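Local coordinates for superoxide reductase (Giardia intestinalis, PDB 4D7P), which probably catalyses the reduction of superoxide to hydrogen peroxide at a mononuclear iron centre, helping this parasite against oxidative stress, at residues A[16-24]-A[35-46]. Residues are numbered along the deposited sequence; the frame is centred on the assembly and turned at random.
Sequences KEKHVPEMK and GATVMHPATEKH. With FE (Fe (III) ion), chain B.
His-19 and His-40 meet at the iron, each giving its NE2, which brings these two nitrogens to 3.0 Å without a hydrogen bond. CD2 of His-40 lies over one face of the His-19 ring near its rim, the planes inclined at 58°. His-46 supplies a third NE2, 2.1 Å from the metal. Imidazole suits such a place because one nitrogen can bind iron while the other is held by the protein: His-40 ND1 donates to Pro-41 O (2.6 Å), on a lone pair in the carbonyl plane. That bond is bent (N-H···O 141°) and Pro-41 O is tilted from the ring plane, but it helps fix the ring's rotation. Cys-99 and His-102 complete the four-histidine, one-cysteine iron site characteristic of the desulfoferrodoxin family. The extended Glu-17 side chain, CG anti to the backbone N (chi1 178°), brings its carboxylate to the sixth side of the iron, as in related reductases; OE2 stops 2.9 Å from the metal, long for a bond, and 3.1 Å from the edge atom His-46 CE1. A second close-packed point is buried Gly-35: having no side chain, it leaves room for Lys-18 CB, 4.1 Å from its CA, which also makes a CH···O contact with Val-20 O. From Ala-36 on, packing loosens toward solvent. Lys-18, Val-38 and Ala-36 are exposed; Lys-18 CG lies 4.2 Å from Val-38 CB, and the bend at chi2 leads the amine away from 35-46, as suits a long charged residue at a surface. Glu-22's extended chain runs alongside the Ala-36 methyl, small enough to let it pass, ending in a partly exposed carboxylate (OE2 to CB 3.2 Å). A water donates to Val-20 O and weakly accepts from Ala-36 N.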
# COMPACT_ATOMS: atom_id res chain seq x y z
N LYS A 16 6.75 -6.21 27.89
CA LYS A 16 7.75 -5.14 27.91
C LYS A 16 7.73 -4.36 26.59
O LYS A 16 7.74 -3.13 26.59
CB LYS A 16 9.16 -5.72 28.18
CG LYS A 16 9.96 -5.00 29.28
CD LYS A 16 11.28 -5.72 29.60
CE LYS A 16 12.11 -4.98 30.65
NZ LYS A 16 12.80 -3.77 30.12
N GLU A 17 7.69 -5.09 25.48
CA GLU A 17 7.61 -4.50 24.13
C GLU A 17 6.14 -4.33 23.73
O GLU A 17 5.31 -5.21 24.01
CB GLU A 17 8.37 -5.38 23.12
CG GLU A 17 8.33 -4.89 21.67
CD GLU A 17 9.01 -5.86 20.71
OE1 GLU A 17 10.24 -6.07 20.85
OE2 GLU A 17 8.33 -6.40 19.81
N LYS A 18 5.81 -3.20 23.10
CA LYS A 18 4.41 -2.88 22.84
C LYS A 18 4.09 -2.77 21.35
O LYS A 18 4.80 -2.12 20.58
CB LYS A 18 4.02 -1.57 23.55
CG LYS A 18 4.42 -1.51 25.03
CD LYS A 18 3.70 -2.55 25.89
CE LYS A 18 4.10 -2.41 27.37
NZ LYS A 18 3.39 -3.36 28.27
N HIS A 19 3.01 -3.43 20.96
CA HIS A 19 2.57 -3.46 19.57
C HIS A 19 1.22 -2.73 19.41
O HIS A 19 0.84 -2.34 18.31
CB HIS A 19 2.44 -4.91 19.06
CG HIS A 19 3.74 -5.63 18.83
ND1 HIS A 19 4.39 -6.34 19.83
CD2 HIS A 19 4.47 -5.84 17.71
CE1 HIS A 19 5.48 -6.90 19.34
NE2 HIS A 19 5.55 -6.63 18.05
N VAL A 20 0.48 -2.56 20.51
CA VAL A 20 -0.90 -2.11 20.38
C VAL A 20 -1.03 -0.67 19.90
O VAL A 20 -0.51 0.24 20.54
CB VAL A 20 -1.64 -2.26 21.70
CG1 VAL A 20 -3.09 -1.76 21.55
CG2 VAL A 20 -1.60 -3.71 22.15
N PRO A 21 -1.72 -0.45 18.77
CA PRO A 21 -1.82 0.90 18.22
C PRO A 21 -2.68 1.85 19.07
O PRO A 21 -3.91 1.81 18.99
CB PRO A 21 -2.46 0.67 16.84
CG PRO A 21 -3.21 -0.62 16.97
CD PRO A 21 -2.40 -1.46 17.93
N GLU A 22 -2.03 2.70 19.87
CA GLU A 22 -2.72 3.76 20.59
C GLU A 22 -3.47 4.66 19.62
O GLU A 22 -2.92 5.07 18.60
CB GLU A 22 -1.75 4.61 21.42
CG GLU A 22 -2.43 5.62 22.36
CD GLU A 22 -1.47 6.69 22.91
OE1 GLU A 22 -0.81 7.38 22.10
OE2 GLU A 22 -1.40 6.86 24.15
N MET A 23 -4.73 4.96 19.92
CA MET A 23 -5.51 5.91 19.13
C MET A 23 -5.86 7.16 19.93
O MET A 23 -6.37 7.06 21.05
CB MET A 23 -6.81 5.25 18.64
CG MET A 23 -6.70 4.52 17.31
SD MET A 23 -8.29 3.78 16.87
CE MET A 23 -8.33 2.49 18.08
N LYS A 24 -5.58 8.33 19.38
CA LYS A 24 -6.07 9.59 19.95
C LYS A 24 -7.00 10.29 18.96
O LYS A 24 -6.63 10.50 17.81
CB LYS A 24 -4.91 10.51 20.35
CG LYS A 24 -3.96 9.88 21.39
CD LYS A 24 -3.76 10.79 22.59
CE LYS A 24 -3.12 10.05 23.76
NZ LYS A 24 -4.01 10.03 24.96
N GLY A 35 3.91 1.59 20.60
CA GLY A 35 2.67 1.62 21.34
C GLY A 35 2.55 2.95 22.05
O GLY A 35 3.25 3.91 21.68
N ALA A 36 1.69 3.02 23.05
CA ALA A 36 1.33 4.30 23.67
C ALA A 36 2.51 4.94 24.42
O ALA A 36 2.75 6.14 24.28
CB ALA A 36 0.15 4.12 24.62
N THR A 37 3.23 4.13 25.19
CA THR A 37 4.32 4.63 26.03
C THR A 37 5.69 4.28 25.43
O THR A 37 6.59 5.12 25.40
CB THR A 37 4.21 4.06 27.46
OG1 THR A 37 2.89 4.30 27.97
CG2 THR A 37 5.25 4.70 28.39
N VAL A 38 5.83 3.04 24.96
CA VAL A 38 7.07 2.62 24.31
C VAL A 38 6.89 2.47 22.79
O VAL A 38 5.97 1.79 22.33
CB VAL A 38 7.58 1.30 24.87
CG1 VAL A 38 9.02 1.07 24.44
CG2 VAL A 38 7.46 1.28 26.39
N MET A 39 7.77 3.10 22.02
CA MET A 39 7.69 2.96 20.57
C MET A 39 8.28 1.62 20.15
O MET A 39 9.42 1.30 20.50
CB MET A 39 8.43 4.09 19.88
CG MET A 39 8.24 4.10 18.38
SD MET A 39 6.61 4.71 17.85
CE MET A 39 6.66 6.40 18.45
N HIS A 40 7.51 0.85 19.40
CA HIS A 40 7.97 -0.44 18.87
C HIS A 40 9.22 -0.26 18.02
O HIS A 40 9.38 0.77 17.40
CB HIS A 40 6.86 -1.10 18.05
CG HIS A 40 7.22 -2.43 17.48
ND1 HIS A 40 7.97 -2.58 16.33
CD2 HIS A 40 6.91 -3.69 17.88
CE1 HIS A 40 8.10 -3.86 16.05
NE2 HIS A 40 7.46 -4.56 16.98
N PRO A 41 10.12 -1.26 18.02
CA PRO A 41 11.30 -1.18 17.15
C PRO A 41 11.00 -0.94 15.67
O PRO A 41 9.91 -1.24 15.15
CB PRO A 41 11.97 -2.55 17.35
CG PRO A 41 11.64 -2.89 18.76
CD PRO A 41 10.23 -2.38 18.98
N ALA A 42 11.99 -0.37 15.01
CA ALA A 42 11.93 -0.02 13.61
C ALA A 42 13.27 -0.35 12.97
O ALA A 42 14.18 0.49 12.90
CB ALA A 42 11.58 1.45 13.43
N THR A 43 13.40 -1.60 12.54
CA THR A 43 14.63 -2.08 11.91
C THR A 43 14.28 -2.89 10.67
O THR A 43 13.11 -3.23 10.46
CB THR A 43 15.47 -2.97 12.86
OG1 THR A 43 14.79 -4.22 13.06
CG2 THR A 43 15.68 -2.29 14.21
N GLU A 44 15.30 -3.22 9.88
CA GLU A 44 15.09 -3.98 8.66
C GLU A 44 14.63 -5.40 8.94
O GLU A 44 13.99 -6.03 8.08
CB GLU A 44 16.37 -4.01 7.83
CG GLU A 44 16.79 -2.63 7.39
CD GLU A 44 17.97 -2.65 6.45
OE1 GLU A 44 18.78 -3.60 6.53
OE2 GLU A 44 18.09 -1.70 5.64
N LYS A 45 14.94 -5.91 10.13
CA LYS A 45 14.58 -7.28 10.47
C LYS A 45 13.44 -7.35 11.50
O LYS A 45 12.86 -8.42 11.71
CB LYS A 45 15.80 -8.04 10.98
CG LYS A 45 16.88 -8.27 9.92
CD LYS A 45 18.10 -8.98 10.52
CE LYS A 45 19.24 -9.02 9.51
NZ LYS A 45 18.84 -9.69 8.24
N HIS A 46 13.11 -6.22 12.12
CA HIS A 46 11.97 -6.17 13.05
C HIS A 46 11.24 -4.84 12.90
O HIS A 46 11.79 -3.77 13.19
CB HIS A 46 12.43 -6.37 14.50
CG HIS A 46 11.29 -6.48 15.48
ND1 HIS A 46 11.44 -6.25 16.83
CD2 HIS A 46 9.99 -6.80 15.29
CE1 HIS A 46 10.28 -6.43 17.44
NE2 HIS A 46 9.38 -6.76 16.53
FE FE B . 7.37 -6.77 17.14
O HOH W 1 -0.90 1.39 22.85